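Local coordinates for protein N5-carboxyaminoimidazole ribonucleotide synthetase (Bacillus anthracis, PDB 3QFF) that probably catalyses the ATP-dependent carboxylation of 5-aminoimidazole ribonucleotide with bicarbonate, giving N5-carboxyaminoimidazole ribonucleotide for purine synthesis, at residues I143-L152 against Q164-V173; K314-E324 against A351-N362. All blocks are in the same frame, centred on the assembly; numbering follows the deposited sequence.

Contact 1. Residues I143-L152 against Q164-V173; sequences IAELSYPSVL and QVVLRSEADV. With ADP (adenosine-5'-diphosphate), chain C.
L167 O accepts a hydrogen bond from S150 N at 3.0 Å and has two weaker neighbours: P149 CA, by a CH...O contact, and Y148 CD1, 3.2 Å away with the oxygen in the ring plane. It belongs to an antiparallel beta hairpin of the ATP-grasp domain, strands 150-154 and 164-167, which packs against the end of helix 136-146 and, through Q164, lines the ADP pocket. S150 pairs with L167 and L152 with V165, each pair exchanging two backbone bonds. The turn after helix 136-146 is held by S150 OG, which donates to S147 O at 2.7 Å, and a cis peptide precedes P149. One face of the Y148 ring has the S169 backbone over it, displaced toward the rim, while V173 CG2 presses on Y148 OH at the ring edge. On the face shared by S150, L152, V165 and L167, L167 CD2 meets I143 at about a right angle and CD1 reaches L152 CB at 4.0 Å; A176 covers both leucines. Toward ADP, V151 sends its methyls different ways: CG1, anti to the backbone N (chi1 -171°), rests on Q164 NE2 at 3.6 Å, and CG2 faces ADP C5 at 4.1 Å.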
loop_
_atom_site.group_PDB
_atom_site.type_symbol
_atom_site.label_atom_id
_atom_site.label_comp_id
_atom_site.label_asym_id
_atom_site.label_seq_id
_atom_site.Cartn_x
_atom_site.Cartn_y
_atom_site.Cartn_z
ATOM N N ILE A 143 13.027 34.981 -31.351
ATOM C CA ILE A 143 11.766 35.735 -31.486
ATOM C C ILE A 143 11.384 35.926 -32.962
ATOM O O ILE A 143 10.227 35.726 -33.342
ATOM C CB ILE A 143 11.837 37.110 -30.787
ATOM C CG1 ILE A 143 12.025 36.936 -29.276
ATOM C CG2 ILE A 143 10.572 37.925 -31.076
ATOM C CD1 ILE A 143 12.600 38.153 -28.579
ATOM N N ALA A 144 12.362 36.301 -33.785
ATOM C CA ALA A 144 12.134 36.506 -35.214
ATOM C C ALA A 144 11.644 35.234 -35.907
ATOM O O ALA A 144 10.656 35.276 -36.649
ATOM C CB ALA A 144 13.399 37.039 -35.893
ATOM N N GLU A 145 12.331 34.116 -35.657
ATOM C CA GLU A 145 12.021 32.824 -36.292
ATOM C C GLU A 145 10.689 32.229 -35.830
ATOM O O GLU A 145 9.916 31.724 -36.649
ATOM C CB GLU A 145 13.127 31.794 -36.025
ATOM C CG GLU A 145 14.425 31.970 -36.808
ATOM C CD GLU A 145 15.555 31.119 -36.233
ATOM O OE1 GLU A 145 15.973 31.378 -35.076
ATOM O OE2 GLU A 145 16.023 30.188 -36.930
ATOM N N LEU A 146 10.435 32.279 -34.521
ATOM C CA LEU A 146 9.286 31.584 -33.929
ATOM C C LEU A 146 8.043 32.456 -33.776
ATOM O O LEU A 146 6.929 31.932 -33.678
ATOM C CB LEU A 146 9.650 30.952 -32.574
ATOM C CG LEU A 146 10.797 29.941 -32.460
ATOM C CD1 LEU A 146 10.755 29.268 -31.090
ATOM C CD2 LEU A 146 10.764 28.895 -33.570
ATOM N N SER A 147 8.246 33.772 -33.741
ATOM C CA SER A 147 7.169 34.762 -33.604
ATOM C C SER A 147 6.399 34.622 -32.285
ATOM O O SER A 147 6.805 33.864 -31.392
ATOM C CB SER A 147 6.227 34.722 -34.819
ATOM O OG SER A 147 5.331 35.822 -34.805
ATOM N N TYR A 148 5.302 35.369 -32.164
ATOM C CA TYR A 148 4.456 35.339 -30.973
ATOM C C TYR A 148 3.212 34.472 -31.199
ATOM O O TYR A 148 2.725 34.368 -32.336
ATOM C CB TYR A 148 4.039 36.759 -30.576
ATOM C CG TYR A 148 5.199 37.684 -30.277
ATOM C CD1 TYR A 148 5.853 37.644 -29.043
ATOM C CD2 TYR A 148 5.641 38.604 -31.230
ATOM C CE1 TYR A 148 6.925 38.494 -28.767
ATOM C CE2 TYR A 148 6.708 39.459 -30.963
ATOM C CZ TYR A 148 7.341 39.397 -29.732
ATOM O OH TYR A 148 8.392 40.238 -29.472
ATOM N N PRO A 149 2.702 33.825 -30.131
ATOM C CA PRO A 149 3.267 33.767 -28.783
ATOM C C PRO A 149 4.357 32.699 -28.602
ATOM O O PRO A 149 4.470 31.777 -29.416
ATOM C CB PRO A 149 2.053 33.453 -27.911
ATOM C CG PRO A 149 1.131 32.718 -28.799
ATOM C CD PRO A 149 1.356 33.226 -30.188
ATOM N N SER A 150 5.146 32.849 -27.536
ATOM C CA SER A 150 6.271 31.963 -27.238
ATOM C C SER A 150 6.549 31.927 -25.749
ATOM O O SER A 150 6.005 32.729 -24.984
ATOM C CB SER A 150 7.530 32.415 -27.981
ATOM O OG SER A 150 7.440 32.124 -29.364
ATOM N N VAL A 151 7.397 30.989 -25.340
ATOM C CA VAL A 151 7.783 30.853 -23.947
ATOM C C VAL A 151 9.305 30.711 -23.831
ATOM O O VAL A 151 9.911 29.843 -24.471
ATOM C CB VAL A 151 7.098 29.638 -23.284
ATOM C CG1 VAL A 151 7.342 29.641 -21.794
ATOM C CG2 VAL A 151 5.594 29.636 -23.580
ATOM N N LEU A 152 9.908 31.576 -23.020
ATOM C CA LEU A 152 11.322 31.481 -22.706
ATOM C C LEU A 152 11.481 30.802 -21.361
ATOM O O LEU A 152 10.974 31.294 -20.364
ATOM C CB LEU A 152 11.962 32.871 -22.666
ATOM C CG LEU A 152 13.490 32.916 -22.580
ATOM C CD1 LEU A 152 14.111 32.401 -23.869
ATOM C CD2 LEU A 152 13.936 34.343 -22.300
ATOM N N GLN A 164 10.665 31.122 -16.052
ATOM C CA GLN A 164 10.116 31.341 -17.397
ATOM C C GLN A 164 9.373 32.667 -17.612
ATOM O O GLN A 164 8.931 33.304 -16.654
ATOM C CB GLN A 164 9.293 30.131 -17.882
ATOM C CG GLN A 164 7.960 29.875 -17.208
ATOM C CD GLN A 164 7.213 28.719 -17.872
ATOM O OE1 GLN A 164 7.681 27.576 -17.871
ATOM N NE2 GLN A 164 6.051 29.018 -18.450
ATOM N N VAL A 165 9.266 33.070 -18.879
ATOM C CA VAL A 165 8.607 34.309 -19.294
ATOM C C VAL A 165 7.820 34.048 -20.580
ATOM O O VAL A 165 8.383 33.612 -21.580
ATOM C CB VAL A 165 9.641 35.454 -19.546
ATOM C CG1 VAL A 165 8.985 36.656 -20.220
ATOM C CG2 VAL A 165 10.338 35.872 -18.249
ATOM N N VAL A 166 6.517 34.312 -20.550
ATOM C CA VAL A 166 5.664 34.106 -21.728
ATOM C C VAL A 166 5.627 35.365 -22.595
ATOM O O VAL A 166 5.276 36.448 -22.122
ATOM C CB VAL A 166 4.221 33.658 -21.338
ATOM C CG1 VAL A 166 3.369 33.400 -22.585
ATOM C CG2 VAL A 166 4.259 32.413 -20.450
ATOM N N LEU A 167 5.995 35.214 -23.864
ATOM C CA LEU A 167 6.082 36.343 -24.782
ATOM C C LEU A 167 4.878 36.398 -25.719
ATOM O O LEU A 167 4.828 35.696 -26.730
ATOM C CB LEU A 167 7.396 36.310 -25.580
ATOM C CG LEU A 167 8.701 36.660 -24.855
ATOM C CD1 LEU A 167 9.276 35.455 -24.137
ATOM C CD2 LEU A 167 9.721 37.206 -25.839
ATOM N N ARG A 168 3.909 37.239 -25.368
ATOM C CA ARG A 168 2.705 37.424 -26.182
ATOM C C ARG A 168 2.870 38.596 -27.143
ATOM O O ARG A 168 2.380 38.552 -28.274
ATOM C CB ARG A 168 1.474 37.630 -25.295
ATOM C CG ARG A 168 1.191 36.457 -24.370
ATOM C CD ARG A 168 0.021 36.736 -23.448
ATOM N NE ARG A 168 0.050 35.872 -22.266
ATOM C CZ ARG A 168 -0.444 34.639 -22.216
ATOM N NH1 ARG A 168 -1.015 34.095 -23.286
ATOM N NH2 ARG A 168 -0.363 33.943 -21.091
ATOM N N SER A 169 3.572 39.631 -26.685
ATOM C CA SER A 169 3.831 40.827 -27.486
ATOM C C SER A 169 5.252 41.341 -27.262
ATOM O O SER A 169 5.911 40.950 -26.296
ATOM C CB SER A 169 2.826 41.920 -27.123
ATOM O OG SER A 169 2.911 42.216 -25.741
ATOM N N GLU A 170 5.706 42.235 -28.146
ATOM C CA GLU A 170 7.005 42.912 -27.990
ATOM C C GLU A 170 7.150 43.571 -26.617
ATOM O O GLU A 170 8.266 43.836 -26.157
ATOM C CB GLU A 170 7.231 43.955 -29.088
ATOM C CG GLU A 170 7.516 43.379 -30.467
ATOM C CD GLU A 170 6.262 43.213 -31.311
ATOM O OE1 GLU A 170 5.331 42.491 -30.882
ATOM O OE2 GLU A 170 6.211 43.806 -32.412
ATOM N N ALA A 171 6.010 43.813 -25.970
ATOM C CA ALA A 171 5.958 44.380 -24.625
ATOM C C ALA A 171 6.509 43.438 -23.552
ATOM O O ALA A 171 6.835 43.875 -22.448
ATOM C CB ALA A 171 4.533 44.793 -24.292
ATOM N N ASP A 172 6.612 42.149 -23.875
ATOM C CA ASP A 172 7.162 41.163 -22.939
ATOM C C ASP A 172 8.665 40.908 -23.126
ATOM O O ASP A 172 9.305 40.293 -22.269
ATOM C CB ASP A 172 6.386 39.840 -23.022
ATOM C CG ASP A 172 4.964 39.951 -22.479
ATOM O OD1 ASP A 172 4.044 39.405 -23.124
ATOM O OD2 ASP A 172 4.761 40.574 -21.413
ATOM N N VAL A 173 9.217 41.392 -24.239
ATOM C CA VAL A 173 10.624 41.154 -24.611
ATOM C C VAL A 173 11.610 41.623 -23.542
ATOM O O VAL A 173 12.634 40.979 -23.312
ATOM C CB VAL A 173 10.974 41.800 -25.981
ATOM C CG1 VAL A 173 12.470 41.699 -26.286
ATOM C CG2 VAL A 173 10.191 41.145 -27.085
HETATM P PB ADP C . 8.040 23.329 -15.358
HETATM O O1B ADP C . 8.245 24.490 -14.412
HETATM O O2B ADP C . 9.308 22.539 -15.604
HETATM O O3B ADP C . 6.831 22.490 -15.021
HETATM P PA ADP C . 6.948 23.419 -18.060
HETATM O O1A ADP C . 6.232 22.140 -17.679
HETATM O O2A ADP C . 7.878 23.444 -19.251
HETATM O O3A ADP C . 7.728 24.045 -16.782
HETATM O "O5'" ADP C . 5.829 24.535 -18.354
HETATM C "C5'" ADP C . 4.980 24.987 -17.301
HETATM C "C4'" ADP C . 3.593 25.269 -17.858
HETATM O "O4'" ADP C . 3.690 26.254 -18.889
HETATM C "C3'" ADP C . 2.972 24.034 -18.491
HETATM O "O3'" ADP C . 2.105 23.364 -17.571
HETATM C "C2'" ADP C . 2.221 24.569 -19.694
HETATM O "O2'" ADP C . 0.852 24.800 -19.350
HETATM C "C1'" ADP C . 2.878 25.903 -20.014
HETATM N N9 ADP C . 3.721 25.778 -21.236
HETATM C C8 ADP C . 5.034 25.462 -21.265
HETATM N N7 ADP C . 5.506 25.432 -22.536
HETATM C C5 ADP C . 4.486 25.737 -23.354
HETATM C C6 ADP C . 4.298 25.881 -24.820
HETATM N N6 ADP C . 5.326 25.690 -25.684
HETATM N N1 ADP C . 3.058 26.211 -25.262
HETATM C C2 ADP C . 2.024 26.404 -24.421
HETATM N N3 ADP C . 2.127 26.288 -23.085
HETATM C C4 ADP C . 3.310 25.967 -22.497
#

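Contact 2. Residues K314-E324 against A351-N362; sequences KPVVMVNILGE and AQRKMGHVNILN
I321 O receives two backbone donors, M355 N at 2.7 Å, nearly in line with the C=O bond, and G356 N at 3.2 Å, in the carbonyl plane on a lone pair. Two residues facing one define a classic beta bulge, a worked case of how antiparallel strands absorb an extra residue. The bulge shifts the register by one between I321 and L322; past it G323 N bonds to R353 O, and E324 N to A351 O. Away from it V319 and V358 exchange regular bonds, as do V317 and I360. On one face V319 CG2 meets I360 CD1 at 3.8 Å, and I321 CD1 lies on the H357 backbone. On the other, M318 has CG opposite its backbone N (chi1 -175°), touching N359 OD1 at 3.2 Å, and a bend at chi2 carries SD obliquely to 4.9 Å from the H357 ring centroid. N359 OD1 is buried with no polar partner in the model, whereas its ND2 is bonded to D288 and H284 O. H357 is held in turn by Y344 OH at ND1 and by stacking on H342. In the large antiparallel sheet, strand 223-229 flanks 316-322 and strand 339-343 flanks 354-361, while helix 365-374 packs on the face carrying V317 and I360.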
loop_
_atom_site.group_PDB
_atom_site.type_symbol
_atom_site.label_atom_id
_atom_site.label_comp_id
_atom_site.label_asym_id
_atom_site.label_seq_id
_atom_site.Cartn_x
_atom_site.Cartn_y
_atom_site.Cartn_z
ATOM N N LYS A 314 -10.364 1.413 -10.968
ATOM C CA LYS A 314 -11.453 2.375 -10.760
ATOM C C LYS A 314 -11.021 3.761 -11.246
ATOM O O LYS A 314 -9.847 4.117 -11.114
ATOM C CB LYS A 314 -11.855 2.425 -9.271
ATOM C CG LYS A 314 -13.226 3.102 -8.981
ATOM C CD LYS A 314 -14.010 2.344 -7.912
ATOM C CE LYS A 314 -15.153 3.186 -7.330
ATOM N NZ LYS A 314 -15.791 2.480 -6.169
ATOM N N PRO A 315 -11.964 4.556 -11.803
ATOM C CA PRO A 315 -11.626 5.938 -12.155
ATOM C C PRO A 315 -11.267 6.777 -10.912
ATOM O O PRO A 315 -11.793 6.533 -9.819
ATOM C CB PRO A 315 -12.902 6.449 -12.847
ATOM C CG PRO A 315 -13.570 5.211 -13.375
ATOM C CD PRO A 315 -13.288 4.163 -12.324
ATOM N N VAL A 316 -10.371 7.745 -11.080
ATOM C CA VAL A 316 -9.778 8.445 -9.952
ATOM C C VAL A 316 -9.467 9.901 -10.284
ATOM O O VAL A 316 -9.103 10.243 -11.423
ATOM C CB VAL A 316 -8.489 7.690 -9.434
ATOM C CG1 VAL A 316 -7.487 7.456 -10.581
ATOM C CG2 VAL A 316 -7.807 8.435 -8.244
ATOM N N VAL A 317 -9.634 10.765 -9.293
ATOM C CA VAL A 317 -9.079 12.116 -9.350
ATOM C C VAL A 317 -8.128 12.251 -8.190
ATOM O O VAL A 317 -8.539 12.162 -7.020
ATOM C CB VAL A 317 -10.182 13.225 -9.267
ATOM C CG1 VAL A 317 -9.568 14.616 -9.155
ATOM C CG2 VAL A 317 -11.082 13.146 -10.494
ATOM N N MET A 318 -6.851 12.454 -8.507
ATOM C CA MET A 318 -5.884 12.786 -7.488
ATOM C C MET A 318 -5.909 14.293 -7.291
ATOM O O MET A 318 -5.911 15.043 -8.281
ATOM C CB MET A 318 -4.472 12.355 -7.886
ATOM C CG MET A 318 -3.482 12.602 -6.745
ATOM S SD MET A 318 -1.902 13.274 -7.220
ATOM C CE MET A 318 -2.333 14.917 -7.827
ATOM N N VAL A 319 -5.975 14.734 -6.035
ATOM C CA VAL A 319 -5.840 16.160 -5.733
ATOM C C VAL A 319 -4.651 16.399 -4.824
ATOM O O VAL A 319 -4.505 15.739 -3.796
ATOM C CB VAL A 319 -7.105 16.761 -5.065
ATOM C CG1 VAL A 319 -7.084 18.295 -5.214
ATOM C CG2 VAL A 319 -8.349 16.219 -5.698
ATOM N N ASN A 320 -3.790 17.341 -5.196
ATOM C CA ASN A 320 -2.657 17.692 -4.350
ATOM C C ASN A 320 -3.053 18.466 -3.096
ATOM O O ASN A 320 -3.936 19.323 -3.157
ATOM C CB ASN A 320 -1.625 18.531 -5.132
ATOM C CG ASN A 320 -0.457 17.707 -5.644
ATOM O OD1 ASN A 320 -0.303 16.526 -5.319
ATOM N ND2 ASN A 320 0.392 18.343 -6.439
ATOM N N ILE A 321 -2.372 18.156 -1.987
ATOM C CA ILE A 321 -2.509 18.873 -0.716
ATOM C C ILE A 321 -1.243 19.683 -0.436
ATOM O O ILE A 321 -0.206 19.153 -0.039
ATOM C CB ILE A 321 -2.854 17.925 0.471
ATOM C CG1 ILE A 321 -4.120 17.122 0.150
ATOM C CG2 ILE A 321 -3.004 18.707 1.813
ATOM C CD1 ILE A 321 -4.261 15.846 0.962
ATOM N N LEU A 322 -1.348 20.988 -0.663
ATOM C CA LEU A 322 -0.243 21.913 -0.387
ATOM C C LEU A 322 -0.334 22.401 1.055
ATOM O O LEU A 322 -1.321 22.130 1.736
ATOM C CB LEU A 322 -0.263 23.089 -1.377
ATOM C CG LEU A 322 -0.395 22.749 -2.881
ATOM C CD1 LEU A 322 -0.321 24.037 -3.736
ATOM C CD2 LEU A 322 0.687 21.769 -3.310
ATOM N N GLY A 323 0.706 23.086 1.526
ATOM C CA GLY A 323 0.695 23.720 2.846
ATOM C C GLY A 323 -0.566 24.538 3.096
ATOM O O GLY A 323 -1.160 24.440 4.166
ATOM N N GLU A 324 -0.986 25.315 2.097
ATOM C CA GLU A 324 -2.218 26.125 2.185
ATOM C C GLU A 324 -3.520 25.299 2.298
ATOM O O GLU A 324 -4.593 25.865 2.545
ATOM C CB GLU A 324 -2.331 27.067 0.981
ATOM C CG GLU A 324 -2.654 26.337 -0.333
ATOM C CD GLU A 324 -3.100 27.257 -1.463
ATOM O OE1 GLU A 324 -4.111 27.970 -1.302
ATOM O OE2 GLU A 324 -2.456 27.236 -2.534
ATOM N N ALA A 351 3.426 27.309 2.291
ATOM C CA ALA A 351 2.226 27.467 1.463
ATOM C C ALA A 351 2.167 26.606 0.199
ATOM O O ALA A 351 1.098 26.076 -0.151
ATOM C CB ALA A 351 2.024 28.926 1.105
ATOM N N GLN A 352 3.302 26.479 -0.483
ATOM C CA GLN A 352 3.349 25.754 -1.752
ATOM C C GLN A 352 4.058 24.404 -1.643
ATOM O O GLN A 352 4.271 23.718 -2.647
ATOM C CB GLN A 352 3.969 26.626 -2.848
ATOM C CG GLN A 352 3.042 27.750 -3.317
ATOM C CD GLN A 352 3.534 28.436 -4.585
ATOM O OE1 GLN A 352 4.702 28.815 -4.693
ATOM N NE2 GLN A 352 2.632 28.618 -5.546
ATOM N N ARG A 353 4.402 24.022 -0.419
ATOM C CA ARG A 353 5.041 22.740 -0.165
ATOM C C ARG A 353 3.967 21.658 -0.293
ATOM O O ARG A 353 2.834 21.838 0.157
ATOM C CB ARG A 353 5.670 22.740 1.227
ATOM C CG ARG A 353 6.374 21.460 1.635
ATOM C CD ARG A 353 7.197 21.694 2.899
ATOM N NE ARG A 353 8.488 22.293 2.582
ATOM C CZ ARG A 353 9.312 22.849 3.469
ATOM N NH1 ARG A 353 8.987 22.903 4.758
ATOM N NH2 ARG A 353 10.469 23.355 3.063
ATOM N N LYS A 354 4.331 20.557 -0.938
ATOM C CA LYS A 354 3.439 19.423 -1.113
ATOM C C LYS A 354 3.430 18.619 0.174
ATOM O O LYS A 354 4.456 18.070 0.566
ATOM C CB LYS A 354 3.893 18.574 -2.317
ATOM C CG LYS A 354 3.614 19.251 -3.667
ATOM C CD LYS A 354 4.328 18.549 -4.820
ATOM C CE LYS A 354 4.187 19.370 -6.129
ATOM N NZ LYS A 354 4.877 18.677 -7.254
ATOM N N MET A 355 2.277 18.577 0.843
ATOM C CA MET A 355 2.150 17.937 2.169
ATOM C C MET A 355 1.528 16.545 2.065
ATOM O O MET A 355 1.724 15.715 2.945
ATOM C CB MET A 355 1.297 18.799 3.123
ATOM C CG MET A 355 1.779 20.271 3.243
ATOM S SD MET A 355 3.458 20.440 3.865
ATOM C CE MET A 355 3.252 19.869 5.560
ATOM N N GLY A 356 0.757 16.326 1.003
ATOM C CA GLY A 356 0.125 15.044 0.735
ATOM C C GLY A 356 -0.642 15.073 -0.566
ATOM O O GLY A 356 -0.465 15.990 -1.399
ATOM N N HIS A 357 -1.493 14.067 -0.742
ATOM C CA HIS A 357 -2.476 14.038 -1.823
ATOM C C HIS A 357 -3.680 13.197 -1.398
ATOM O O HIS A 357 -3.585 12.367 -0.482
ATOM C CB HIS A 357 -1.860 13.499 -3.133
ATOM C CG HIS A 357 -1.435 12.063 -3.060
ATOM N ND1 HIS A 357 -0.178 11.682 -2.640
ATOM C CD2 HIS A 357 -2.087 10.922 -3.385
ATOM C CE1 HIS A 357 -0.082 10.365 -2.694
ATOM N NE2 HIS A 357 -1.225 9.880 -3.141
ATOM N N VAL A 358 -4.811 13.414 -2.053
ATOM C CA VAL A 358 -5.959 12.558 -1.840
ATOM C C VAL A 358 -6.406 11.989 -3.184
ATOM O O VAL A 358 -6.526 12.726 -4.171
ATOM C CB VAL A 358 -7.110 13.293 -1.068
ATOM C CG1 VAL A 358 -7.571 14.537 -1.814
ATOM C CG2 VAL A 358 -8.290 12.354 -0.795
ATOM N N ASN A 359 -6.612 10.669 -3.218
ATOM C CA ASN A 359 -7.159 9.988 -4.374
ATOM C C ASN A 359 -8.649 9.750 -4.197
ATOM O O ASN A 359 -9.071 8.982 -3.311
ATOM C CB ASN A 359 -6.427 8.660 -4.595
ATOM C CG ASN A 359 -5.036 8.860 -5.163
ATOM O OD1 ASN A 359 -4.787 9.833 -5.888
ATOM N ND2 ASN A 359 -4.123 7.962 -4.835
ATOM N N ILE A 360 -9.438 10.414 -5.032
ATOM C CA ILE A 360 -10.881 10.306 -4.970
ATOM C C ILE A 360 -11.337 9.308 -6.020
ATOM O O ILE A 360 -11.292 9.597 -7.224
ATOM C CB ILE A 360 -11.570 11.673 -5.224
ATOM C CG1 ILE A 360 -11.005 12.755 -4.305
ATOM C CG2 ILE A 360 -13.100 11.552 -5.056
ATOM C CD1 ILE A 360 -11.437 14.183 -4.702
ATOM N N LEU A 361 -11.782 8.145 -5.554
ATOM C CA LEU A 361 -12.210 7.054 -6.416
ATOM C C LEU A 361 -13.718 7.090 -6.626
ATOM O O LEU A 361 -14.480 7.285 -5.675
ATOM C CB LEU A 361 -11.797 5.711 -5.797
ATOM C CG LEU A 361 -10.554 4.961 -6.304
ATOM C CD1 LEU A 361 -9.293 5.805 -6.299
ATOM C CD2 LEU A 361 -10.354 3.717 -5.460
ATOM N N ASN A 362 -14.149 6.921 -7.874
ATOM C CA ASN A 362 -15.572 6.913 -8.219
ATOM C C ASN A 362 -15.773 6.277 -9.580
ATOM O O ASN A 362 -14.914 6.412 -10.463
ATOM C CB ASN A 362 -16.159 8.338 -8.202
ATOM C CG ASN A 362 -17.678 8.345 -8.033
ATOM O OD1 ASN A 362 -18.426 8.141 -8.986
ATOM N ND2 ASN A 362 -18.130 8.560 -6.809
#

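The two contacts lie in series along the chain and in different sheets, with centres 33 Å apart and nearest atoms about 13 Å apart, so neither touches the other. ADP relates them. Contact 1 touches the nucleotide, Q164 OE1 lying 3.6 Å from ADP O5' in a contact that is not a hydrogen bond, while K153 NZ and K189 O, next to its sheet strands, do hydrogen-bond it. Contact 2 is more remote: the side chain of K354 is about 9 Å from ADP. Its strands nevertheless belong to the large antiparallel sheet whose more distant strands contribute E196 and N273 to the same ligand. The pocket thus draws on both sheets, consistent with the ATP-grasp plan of a nucleotide held between two structural lobes.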